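Local coordinates for protein glycosyltransferase Gtf1 (Streptococcus pneumoniae, PDB 4PQG) that belongs to the GT-B clan of glycosyltransferases, carries an extended antiparallel beta-sheet domain and holds uridine-5'-diphosphate in a ligand pocket, at residues A[427-432]-A[446-451]; A[344-349]-A[404-409]; A[157-162]-A[169-174]; A[181-186]-A[193-198]. All coordinates share one frame; numbering follows the deposited sequence.

Interaction 1 of 4, residues A[427-432]-A[446-451]; sequences PLIGFD and NGYLIP
Ile-429 CG2 touches Ile-450 CD1 (3.7 Å) between two parallel strands. Beta-branching lets Ile-429 serve two neighbours, for its other branch, CG1, turns beside the backbone N (chi1 -58°) and comes up to the edge of the Tyr-448 ring. The strands belong to the beta-alpha-beta unit 428-431, 436-440, 447-450 of a Rossmann-like GT-B domain. Packing is close along their backbones: Ile-450 N donates to Gly-430 O at 2.7 Å, and Gly-447 CA lies 3.2 Å from Leu-428 O. A side chain at Gly-447 would run into that oxygen, and its backbone angles (phi 146°) by themselves call for glycine. At the far end only the side chains are loose, the backbones still being joined by Asp-432 N to Ile-450 O (2.8 Å). There exposed Asp-432 crosses Leu-449 at about a right angle, its OD1 3.9 Å from Leu-449 CD1, while the carboxylate takes its hydrogen bond from Gln-438. Strand 428-431 lies between 404-406 and 447-450, the last being an edge strand of the sheet. Helix 458-474 packs on Ile-429 and Ile-450, and helix 478-489 joins it over Tyr-448, whereas Leu-428 and Leu-449 meet Ile-441.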
# COMPACT_ATOMS: atom_id res chain seq x y z
N PRO A 427 15.19 -8.51 17.75
CA PRO A 427 16.19 -9.15 16.91
C PRO A 427 15.51 -9.67 15.65
O PRO A 427 14.31 -9.98 15.70
CB PRO A 427 16.67 -10.33 17.77
CG PRO A 427 16.35 -9.92 19.17
CD PRO A 427 15.03 -9.22 19.04
N LEU A 428 16.25 -9.76 14.56
CA LEU A 428 15.72 -10.26 13.29
C LEU A 428 16.43 -11.53 12.86
O LEU A 428 17.65 -11.62 12.95
CB LEU A 428 15.85 -9.20 12.18
CG LEU A 428 15.45 -7.75 12.45
CD1 LEU A 428 15.65 -6.91 11.20
CD2 LEU A 428 14.00 -7.66 12.90
N ILE A 429 15.68 -12.52 12.38
CA ILE A 429 16.29 -13.67 11.69
C ILE A 429 15.78 -13.71 10.25
O ILE A 429 14.58 -13.86 10.03
CB ILE A 429 15.99 -15.01 12.40
CG1 ILE A 429 16.48 -14.99 13.86
CG2 ILE A 429 16.60 -16.17 11.62
CD1 ILE A 429 16.01 -16.17 14.70
N GLY A 430 16.68 -13.58 9.27
CA GLY A 430 16.28 -13.58 7.87
C GLY A 430 17.35 -14.05 6.90
O GLY A 430 18.49 -14.32 7.30
N PHE A 431 16.98 -14.14 5.63
CA PHE A 431 17.93 -14.53 4.60
C PHE A 431 18.98 -13.46 4.34
O PHE A 431 18.69 -12.25 4.44
CB PHE A 431 17.20 -14.82 3.29
CG PHE A 431 16.48 -16.14 3.25
CD1 PHE A 431 17.17 -17.35 3.40
CD2 PHE A 431 15.11 -16.19 3.00
CE1 PHE A 431 16.50 -18.56 3.33
CE2 PHE A 431 14.44 -17.41 2.93
CZ PHE A 431 15.14 -18.60 3.09
N ASP A 432 20.20 -13.90 4.01
CA ASP A 432 21.27 -13.01 3.62
C ASP A 432 21.05 -12.56 2.18
O ASP A 432 21.70 -13.06 1.26
CB ASP A 432 22.62 -13.73 3.77
CG ASP A 432 23.81 -12.77 3.72
OD1 ASP A 432 23.64 -11.57 3.45
OD2 ASP A 432 24.95 -13.23 3.97
N ASN A 446 22.59 -8.56 16.13
CA ASN A 446 21.17 -8.32 16.42
C ASN A 446 20.25 -9.40 15.88
O ASN A 446 19.05 -9.20 15.71
CB ASN A 446 20.74 -6.90 15.97
CG ASN A 446 20.55 -6.79 14.48
OD1 ASN A 446 21.39 -7.25 13.69
ND2 ASN A 446 19.43 -6.17 14.06
N GLY A 447 20.82 -10.58 15.64
CA GLY A 447 20.07 -11.68 15.07
C GLY A 447 20.98 -12.48 14.17
O GLY A 447 22.20 -12.55 14.41
N TYR A 448 20.39 -13.07 13.13
CA TYR A 448 21.13 -13.93 12.21
C TYR A 448 20.73 -13.76 10.75
O TYR A 448 19.56 -13.66 10.41
CB TYR A 448 20.92 -15.38 12.56
CG TYR A 448 21.34 -15.79 13.94
CD1 TYR A 448 22.69 -15.78 14.33
CD2 TYR A 448 20.39 -16.22 14.87
CE1 TYR A 448 23.07 -16.17 15.61
CE2 TYR A 448 20.76 -16.62 16.14
CZ TYR A 448 22.10 -16.60 16.50
OH TYR A 448 22.44 -16.99 17.77
N LEU A 449 21.74 -13.75 9.88
CA LEU A 449 21.55 -13.85 8.47
C LEU A 449 21.76 -15.30 8.04
O LEU A 449 22.80 -15.89 8.30
CB LEU A 449 22.50 -12.91 7.73
CG LEU A 449 22.17 -11.41 7.80
CD1 LEU A 449 23.33 -10.59 7.26
CD2 LEU A 449 20.90 -11.07 7.05
N ILE A 450 20.75 -15.87 7.40
CA ILE A 450 20.81 -17.25 6.94
C ILE A 450 21.15 -17.29 5.46
O ILE A 450 20.47 -16.65 4.66
CB ILE A 450 19.49 -17.98 7.25
CG1 ILE A 450 19.27 -17.98 8.77
CG2 ILE A 450 19.47 -19.38 6.63
CD1 ILE A 450 18.01 -18.67 9.25
N PRO A 451 22.22 -18.03 5.08
CA PRO A 451 22.59 -18.14 3.67
C PRO A 451 21.39 -18.60 2.88
O PRO A 451 20.64 -19.43 3.35
CB PRO A 451 23.66 -19.24 3.67
CG PRO A 451 24.20 -19.26 5.05
CD PRO A 451 23.05 -18.88 5.94

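Interaction 2 of 4, residues A[344-349]-A[404-409]; sequences DWLVKA and VYLTAS
With chi1 at -63°, Leu-346 sets its CG opposite its own carbonyl carbon, and a chi2 of 179° turns the fork of methyls so that both face Leu-406 CB, CD1 and CD2 each at 3.9 Å. Leu-406 has the same kind of first torsion (-54°), and the two leucines slide past each other in opposite directions instead of meeting end on. CD1 also lies against the strand backbone, 3.6 Å from Leu-406 O, while CG and CD2 close on the methyl of Ala-408, with CG at 3.7 Å from Ala-408 CB. A small residue suits this place: Leu-346 CA and Ala-408 CA lie 6.4 Å apart, and the single methyl of Ala-408 fits between the backbones. Trp-345 adds a lighter touch one residue earlier, its CB 4.4 Å from Ala-408 CB.

All five touching residues are buried, and the side-chain contacts are apolar. This is the helix-on-sheet packing of an alpha/beta domain, where leucine and alanine give a close, uncharged fit. Leu-406 O, though beside Leu-346 CD1, takes a hydrogen bond from Thr-333 OG1. The side chain of Thr-407, just past the strand, is about 8 Å from the bound UDP. Strand 404-406 runs between 330-334 and 428-431; helix 343-353 packs over it, with helix 458-474 beside it through Tyr-465 and Ile-461 and helix 371-380 against Asp-344 and Val-347.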
# COMPACT_ATOMS: atom_id res chain seq x y z
N ASP A 344 5.26 -19.62 4.68
CA ASP A 344 5.12 -21.07 4.87
C ASP A 344 6.41 -21.71 5.36
O ASP A 344 6.37 -22.61 6.21
CB ASP A 344 4.57 -21.77 3.62
CG ASP A 344 5.41 -21.51 2.39
OD1 ASP A 344 5.68 -20.33 2.10
OD2 ASP A 344 5.79 -22.50 1.71
N TRP A 345 7.55 -21.25 4.86
CA TRP A 345 8.85 -21.68 5.37
C TRP A 345 9.01 -21.35 6.83
O TRP A 345 9.53 -22.18 7.59
CB TRP A 345 10.00 -21.09 4.55
CG TRP A 345 10.01 -21.50 3.10
CD1 TRP A 345 9.30 -22.54 2.50
CD2 TRP A 345 10.80 -20.91 2.01
NE1 TRP A 345 9.58 -22.61 1.16
CE2 TRP A 345 10.46 -21.67 0.80
CE3 TRP A 345 11.70 -19.86 1.92
CZ2 TRP A 345 11.03 -21.38 -0.44
CZ3 TRP A 345 12.26 -19.56 0.66
CH2 TRP A 345 11.93 -20.31 -0.49
N LEU A 346 8.57 -20.16 7.25
CA LEU A 346 8.65 -19.79 8.66
C LEU A 346 7.76 -20.66 9.55
O LEU A 346 8.18 -21.06 10.65
CB LEU A 346 8.27 -18.32 8.89
CG LEU A 346 9.18 -17.28 8.24
CD1 LEU A 346 8.65 -15.88 8.55
CD2 LEU A 346 10.61 -17.45 8.74
N VAL A 347 6.54 -20.94 9.08
CA VAL A 347 5.63 -21.77 9.86
C VAL A 347 6.25 -23.16 10.10
O VAL A 347 6.31 -23.62 11.25
CB VAL A 347 4.22 -21.86 9.20
CG1 VAL A 347 3.36 -22.91 9.90
CG2 VAL A 347 3.51 -20.51 9.26
N LYS A 348 6.73 -23.80 9.03
CA LYS A 348 7.42 -25.11 9.14
C LYS A 348 8.67 -25.09 10.04
O LYS A 348 8.94 -26.06 10.77
CB LYS A 348 7.75 -25.66 7.76
CG LYS A 348 6.50 -25.85 6.90
CD LYS A 348 6.77 -26.73 5.69
CE LYS A 348 5.47 -27.06 4.98
NZ LYS A 348 5.71 -28.11 3.94
N ALA A 349 9.42 -23.99 9.99
CA ALA A 349 10.57 -23.80 10.86
C ALA A 349 10.15 -23.71 12.32
O ALA A 349 10.79 -24.32 13.20
CB ALA A 349 11.34 -22.55 10.45
N VAL A 404 11.23 -11.82 19.23
CA VAL A 404 12.05 -11.94 18.02
C VAL A 404 11.16 -11.85 16.77
O VAL A 404 10.05 -12.37 16.75
CB VAL A 404 12.83 -13.28 17.99
CG1 VAL A 404 13.62 -13.42 16.68
CG2 VAL A 404 13.76 -13.41 19.19
N TYR A 405 11.68 -11.20 15.73
CA TYR A 405 11.00 -11.08 14.44
C TYR A 405 11.64 -12.04 13.44
O TYR A 405 12.86 -12.11 13.35
CB TYR A 405 11.11 -9.63 13.91
CG TYR A 405 10.31 -9.40 12.64
CD1 TYR A 405 9.03 -8.85 12.69
CD2 TYR A 405 10.83 -9.75 11.38
CE1 TYR A 405 8.28 -8.66 11.52
CE2 TYR A 405 10.09 -9.57 10.22
CZ TYR A 405 8.82 -9.02 10.30
OH TYR A 405 8.08 -8.85 9.14
N LEU A 406 10.79 -12.74 12.67
CA LEU A 406 11.21 -13.65 11.59
C LEU A 406 10.77 -13.20 10.18
O LEU A 406 9.65 -12.76 9.98
CB LEU A 406 10.61 -15.04 11.82
CG LEU A 406 10.83 -15.76 13.15
CD1 LEU A 406 10.15 -17.12 13.10
CD2 LEU A 406 12.33 -15.90 13.42
N THR A 407 11.64 -13.38 9.19
CA THR A 407 11.35 -13.09 7.79
C THR A 407 12.05 -14.16 6.98
O THR A 407 13.20 -14.52 7.26
CB THR A 407 11.86 -11.68 7.35
OG1 THR A 407 11.93 -11.62 5.91
CG2 THR A 407 13.26 -11.38 7.91
N ALA A 408 11.31 -14.67 6.00
CA ALA A 408 11.80 -15.58 4.97
C ALA A 408 11.64 -14.95 3.59
O ALA A 408 11.68 -15.63 2.57
CB ALA A 408 11.05 -16.89 5.06
N SER A 409 11.41 -13.63 3.56
CA SER A 409 11.36 -12.92 2.30
C SER A 409 12.70 -13.05 1.58
O SER A 409 13.77 -12.88 2.19
CB SER A 409 11.02 -11.44 2.52
OG SER A 409 11.07 -10.73 1.30

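Interaction 3 of 4, residues A[157-162]-A[169-174]; sequences SEYFAP and LYQRTF
Tyr-159 O is gripped by two successive backbone N-H groups from the facing strand, Tyr-170 N at 3.0 Å and, weakly, Gln-171 N at 3.5 Å. This is a classic beta bulge: Tyr-170 and Gln-171 both face Tyr-159, and the register of the antiparallel hairpin 154-163/166-175 slips by one residue there. The bulge also places the Tyr-170 ring across the other strand. Its CG sits between the backbone N and carbonyl carbon (chi1 60°), which lays one face over Tyr-159 O and CB and brings CE2 to 3.6 Å from Ala-161 CB; the flat ring packs against the bulged backbone.

The side of the sheet with Glu-158 and Arg-172 carries a salt bridge. Their side chains run together, with carboxylate and guanidinium planes only 19° apart, and Arg-172 NE donates at 2.6 Å to the anti lone pair of Glu-158 OE2; NH2 adds a weak second bond. Tyr-149 binds the other carboxylate oxygen, which helps to fix the acid. Leu-169 CD2 lies over a guanidinium face, and its CD1 packs on the Phe-160 ring, 4.1 Å from the centroid. The Tyr-159 ring instead runs beside Gln-171. Thr-173 OG1, also hydrogen-bonded to Asp-184 OD1, receives Gln-171 NE2 at 3.2 Å in a nearly straight 175° bond lying in the amide plane.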
# COMPACT_ATOMS: atom_id res chain seq x y z
N SER A 157 -22.75 7.89 -9.46
CA SER A 157 -23.74 6.87 -9.81
C SER A 157 -23.22 5.95 -10.93
O SER A 157 -22.54 6.40 -11.85
CB SER A 157 -25.07 7.47 -10.27
OG SER A 157 -25.74 8.10 -9.21
N GLU A 158 -23.54 4.67 -10.81
CA GLU A 158 -23.30 3.70 -11.85
C GLU A 158 -24.63 3.22 -12.39
O GLU A 158 -25.55 2.91 -11.63
CB GLU A 158 -22.53 2.50 -11.31
CG GLU A 158 -21.08 2.79 -10.95
CD GLU A 158 -20.37 1.56 -10.43
OE1 GLU A 158 -20.95 0.84 -9.59
OE2 GLU A 158 -19.22 1.32 -10.87
N TYR A 159 -24.69 3.10 -13.72
CA TYR A 159 -25.89 2.71 -14.43
C TYR A 159 -25.66 1.37 -15.11
O TYR A 159 -24.61 1.15 -15.72
CB TYR A 159 -26.29 3.79 -15.45
CG TYR A 159 -26.48 5.14 -14.79
CD1 TYR A 159 -27.67 5.47 -14.15
CD2 TYR A 159 -25.44 6.07 -14.77
CE1 TYR A 159 -27.84 6.71 -13.54
CE2 TYR A 159 -25.59 7.31 -14.16
CZ TYR A 159 -26.79 7.62 -13.55
OH TYR A 159 -26.93 8.84 -12.95
N PHE A 160 -26.64 0.48 -14.95
CA PHE A 160 -26.57 -0.90 -15.42
C PHE A 160 -27.79 -1.26 -16.26
O PHE A 160 -28.88 -0.74 -16.04
CB PHE A 160 -26.55 -1.88 -14.24
CG PHE A 160 -25.36 -1.73 -13.33
CD1 PHE A 160 -24.30 -2.62 -13.40
CD2 PHE A 160 -25.33 -0.73 -12.36
CE1 PHE A 160 -23.22 -2.51 -12.53
CE2 PHE A 160 -24.25 -0.61 -11.50
CZ PHE A 160 -23.19 -1.50 -11.58
N ALA A 161 -27.59 -2.17 -17.22
CA ALA A 161 -28.69 -2.76 -17.98
C ALA A 161 -28.49 -4.29 -18.09
O ALA A 161 -27.35 -4.77 -18.10
CB ALA A 161 -28.79 -2.13 -19.36
N PRO A 162 -29.60 -5.05 -18.15
CA PRO A 162 -29.51 -6.52 -18.13
C PRO A 162 -29.08 -7.09 -19.47
O PRO A 162 -29.54 -6.63 -20.52
CB PRO A 162 -30.96 -6.96 -17.82
CG PRO A 162 -31.71 -5.71 -17.48
CD PRO A 162 -31.00 -4.60 -18.18
N LEU A 169 -22.56 -2.99 -16.57
CA LEU A 169 -22.25 -1.58 -16.31
C LEU A 169 -22.02 -0.82 -17.61
O LEU A 169 -21.12 -1.16 -18.34
CB LEU A 169 -21.01 -1.45 -15.42
CG LEU A 169 -20.53 -0.02 -15.16
CD1 LEU A 169 -21.58 0.79 -14.42
CD2 LEU A 169 -19.19 -0.01 -14.41
N TYR A 170 -22.81 0.21 -17.88
CA TYR A 170 -22.56 1.01 -19.09
C TYR A 170 -22.13 2.47 -18.88
O TYR A 170 -21.52 3.08 -19.77
CB TYR A 170 -23.71 0.93 -20.10
CG TYR A 170 -25.04 1.42 -19.59
CD1 TYR A 170 -25.42 2.75 -19.75
CD2 TYR A 170 -25.93 0.54 -18.95
CE1 TYR A 170 -26.65 3.21 -19.29
CE2 TYR A 170 -27.16 1.00 -18.49
CZ TYR A 170 -27.52 2.33 -18.66
OH TYR A 170 -28.74 2.78 -18.20
N GLN A 171 -22.45 3.04 -17.72
CA GLN A 171 -22.16 4.46 -17.48
C GLN A 171 -21.87 4.71 -16.01
O GLN A 171 -22.51 4.12 -15.13
CB GLN A 171 -23.34 5.34 -17.92
CG GLN A 171 -23.16 6.85 -17.77
CD GLN A 171 -24.31 7.62 -18.40
OE1 GLN A 171 -24.83 7.21 -19.43
NE2 GLN A 171 -24.72 8.74 -17.78
N ARG A 172 -20.88 5.57 -15.77
CA ARG A 172 -20.60 6.12 -14.44
C ARG A 172 -20.68 7.62 -14.53
O ARG A 172 -20.08 8.21 -15.43
CB ARG A 172 -19.19 5.76 -14.01
CG ARG A 172 -18.98 4.33 -13.64
CD ARG A 172 -17.88 4.26 -12.60
NE ARG A 172 -17.61 2.87 -12.29
CZ ARG A 172 -16.64 2.13 -12.83
NH1 ARG A 172 -15.82 2.64 -13.74
NH2 ARG A 172 -16.49 0.87 -12.44
N THR A 173 -21.37 8.26 -13.59
CA THR A 173 -21.48 9.72 -13.60
C THR A 173 -20.96 10.24 -12.26
O THR A 173 -21.25 9.65 -11.22
CB THR A 173 -22.94 10.19 -13.83
OG1 THR A 173 -23.35 9.84 -15.16
CG2 THR A 173 -23.09 11.71 -13.66
N PHE A 174 -20.18 11.31 -12.30
CA PHE A 174 -19.69 11.98 -11.09
C PHE A 174 -20.37 13.34 -10.92
O PHE A 174 -20.58 14.06 -11.90
CB PHE A 174 -18.15 12.09 -11.10
CG PHE A 174 -17.46 10.77 -10.83
CD1 PHE A 174 -17.03 10.45 -9.55
CD2 PHE A 174 -17.30 9.83 -11.85
CE1 PHE A 174 -16.45 9.22 -9.28
CE2 PHE A 174 -16.70 8.60 -11.59
CZ PHE A 174 -16.28 8.29 -10.30

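Interaction 4 of 4, residues A[181-186]-A[193-198]; sequences PVYDIL and EVYHFK
Lys-198, the residue with most surface buried here, bends at chi2 (-59°) to carry its ammonium back across the neighbouring strand to Asp-184. NZ meets OD2 of Asp-184 at 3.2 Å, on the syn side and 23° out of the carboxylate plane, and the two side chains cross at about a right angle. A water closes the bridge by a second path, accepting from Lys-198 NZ and donating to Asp-184 OD1, an oxygen that Thr-173 also binds. On its way the lysine chain passes Pro-181, whose CG is 3.9 Å from NZ. A long, flexible base fits this exposed place, where its aliphatic part covers the strand and its charge is paired.

Asp-184 is tied through its backbone too: its O accepts from His-196 N at 2.7 Å, and its N donates to His-196 O. These bonds belong to the antiparallel hairpin 181-188/191-196 of the extended beta-sheet domain, next to the edge strand 201-203. Leu-186, also exposed, holds the other end. Its N donates to Val-194 O (2.8 Å), its O receives Glu-193 N (3.0 Å), and Glu-193 and Val-194 both facing it make a classic bulge; the Leu-186 and Val-194 side chains share a face, CB to CB 4.1 Å.

On the other face Ile-185 packs on Tyr-195, both buried. Tyr-183 CB stands almost exactly over the centre of the ring of Phe-197, just past the strand, 3.5 Å from the centroid, and the two ring planes are only 4° apart but slid aside, barely overlapping.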
# COMPACT_ATOMS: atom_id res chain seq x y z
N PRO A 181 -24.46 16.79 -12.45
CA PRO A 181 -23.38 15.96 -12.96
C PRO A 181 -22.27 16.80 -13.53
O PRO A 181 -22.54 17.84 -14.11
CB PRO A 181 -24.04 15.16 -14.09
CG PRO A 181 -25.20 16.00 -14.52
CD PRO A 181 -25.71 16.61 -13.23
N VAL A 182 -21.03 16.36 -13.35
CA VAL A 182 -19.88 17.02 -13.93
C VAL A 182 -19.46 16.29 -15.20
O VAL A 182 -19.20 16.93 -16.23
CB VAL A 182 -18.67 17.05 -12.98
CG1 VAL A 182 -17.45 17.67 -13.66
CG2 VAL A 182 -19.03 17.83 -11.72
N TYR A 183 -19.37 14.97 -15.14
CA TYR A 183 -18.95 14.21 -16.31
C TYR A 183 -19.47 12.78 -16.25
O TYR A 183 -19.79 12.29 -15.17
CB TYR A 183 -17.42 14.25 -16.47
CG TYR A 183 -16.62 13.47 -15.43
CD1 TYR A 183 -16.16 12.17 -15.70
CD2 TYR A 183 -16.31 14.03 -14.20
CE1 TYR A 183 -15.39 11.47 -14.76
CE2 TYR A 183 -15.56 13.34 -13.25
CZ TYR A 183 -15.10 12.06 -13.54
OH TYR A 183 -14.34 11.38 -12.60
N ASP A 184 -19.56 12.14 -17.42
CA ASP A 184 -20.00 10.74 -17.53
C ASP A 184 -18.85 9.92 -18.08
O ASP A 184 -18.10 10.40 -18.92
CB ASP A 184 -21.22 10.60 -18.46
CG ASP A 184 -22.32 11.61 -18.17
OD1 ASP A 184 -22.74 11.69 -16.98
OD2 ASP A 184 -22.77 12.31 -19.12
N ILE A 185 -18.72 8.68 -17.63
CA ILE A 185 -17.75 7.80 -18.25
C ILE A 185 -18.56 6.72 -18.93
O ILE A 185 -19.36 6.06 -18.27
CB ILE A 185 -16.77 7.15 -17.25
CG1 ILE A 185 -16.16 8.22 -16.31
CG2 ILE A 185 -15.70 6.36 -18.01
CD1 ILE A 185 -15.40 7.64 -15.11
N LEU A 186 -18.39 6.58 -20.23
CA LEU A 186 -19.07 5.52 -20.96
C LEU A 186 -18.18 4.29 -20.88
O LEU A 186 -17.01 4.35 -21.24
CB LEU A 186 -19.37 5.95 -22.40
CG LEU A 186 -20.24 7.21 -22.51
CD1 LEU A 186 -20.59 7.46 -23.99
CD2 LEU A 186 -21.51 7.12 -21.66
N GLU A 193 -14.00 4.15 -21.66
CA GLU A 193 -13.70 4.49 -23.04
C GLU A 193 -13.81 5.98 -23.35
O GLU A 193 -12.96 6.54 -24.02
CB GLU A 193 -14.57 3.66 -24.00
CG GLU A 193 -14.14 2.20 -24.08
CD GLU A 193 -14.73 1.45 -25.27
OE1 GLU A 193 -15.72 1.93 -25.89
OE2 GLU A 193 -14.20 0.37 -25.58
N VAL A 194 -14.85 6.61 -22.83
CA VAL A 194 -15.14 8.00 -23.16
C VAL A 194 -15.50 8.73 -21.87
O VAL A 194 -16.30 8.23 -21.07
CB VAL A 194 -16.32 8.06 -24.16
CG1 VAL A 194 -16.82 9.48 -24.36
CG2 VAL A 194 -15.95 7.43 -25.51
N TYR A 195 -14.91 9.91 -21.67
CA TYR A 195 -15.23 10.75 -20.52
C TYR A 195 -15.86 12.02 -21.04
O TYR A 195 -15.18 12.86 -21.64
CB TYR A 195 -13.97 11.13 -19.73
CG TYR A 195 -13.12 9.96 -19.31
CD1 TYR A 195 -13.11 9.54 -17.97
CD2 TYR A 195 -12.31 9.28 -20.23
CE1 TYR A 195 -12.33 8.48 -17.56
CE2 TYR A 195 -11.52 8.20 -19.83
CZ TYR A 195 -11.54 7.81 -18.48
OH TYR A 195 -10.77 6.78 -18.04
N HIS A 196 -17.17 12.13 -20.84
CA HIS A 196 -17.92 13.19 -21.48
C HIS A 196 -18.10 14.30 -20.50
O HIS A 196 -18.85 14.15 -19.52
CB HIS A 196 -19.27 12.68 -22.01
CG HIS A 196 -19.93 13.63 -23.01
ND1 HIS A 196 -20.13 14.94 -22.74
CD2 HIS A 196 -20.43 13.41 -24.29
CE1 HIS A 196 -20.71 15.53 -23.81
NE2 HIS A 196 -20.91 14.58 -24.75
N PHE A 197 -17.42 15.42 -20.73
CA PHE A 197 -17.50 16.56 -19.81
C PHE A 197 -18.55 17.62 -20.18
O PHE A 197 -18.49 18.74 -19.68
CB PHE A 197 -16.13 17.21 -19.61
CG PHE A 197 -15.29 16.54 -18.56
CD1 PHE A 197 -15.09 17.14 -17.33
CD2 PHE A 197 -14.73 15.29 -18.80
CE1 PHE A 197 -14.32 16.53 -16.35
CE2 PHE A 197 -13.95 14.66 -17.82
CZ PHE A 197 -13.74 15.29 -16.60
N LYS A 198 -19.51 17.24 -21.02
CA LYS A 198 -20.67 18.07 -21.40
C LYS A 198 -20.30 19.06 -22.50
O LYS A 198 -20.93 19.07 -23.55
CB LYS A 198 -21.37 18.78 -20.21
CG LYS A 198 -21.62 17.93 -18.93
CD LYS A 198 -22.46 16.70 -19.19
CE LYS A 198 -22.96 16.07 -17.89
NZ LYS A 198 -24.06 15.11 -18.19
O HOH W 1 -18.75 19.33 -16.79
O HOH W 2 -24.94 12.99 -16.57

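Followed from the N terminus, the contacts come in the order interaction 3, 4, 2, 1, each closing before the next opens, so none nest or cross. Interactions 3 and 4 each close a short hairpin loop with six residues between the segments, and they join along neighbouring strands 166-175 and 181-188, making four successive strands of the antiparallel sheet continuous. Interaction 2 closes the longest loop, 54 residues, and sets a helix on the six-stranded parallel sheet; interaction 1 then closes 13 residues and adds an edge strand, 447-450, beside 428-431, which in turn adjoins 404-406. The two groups lie far apart: interactions 1 and 3 have centres about 52 Å from each other.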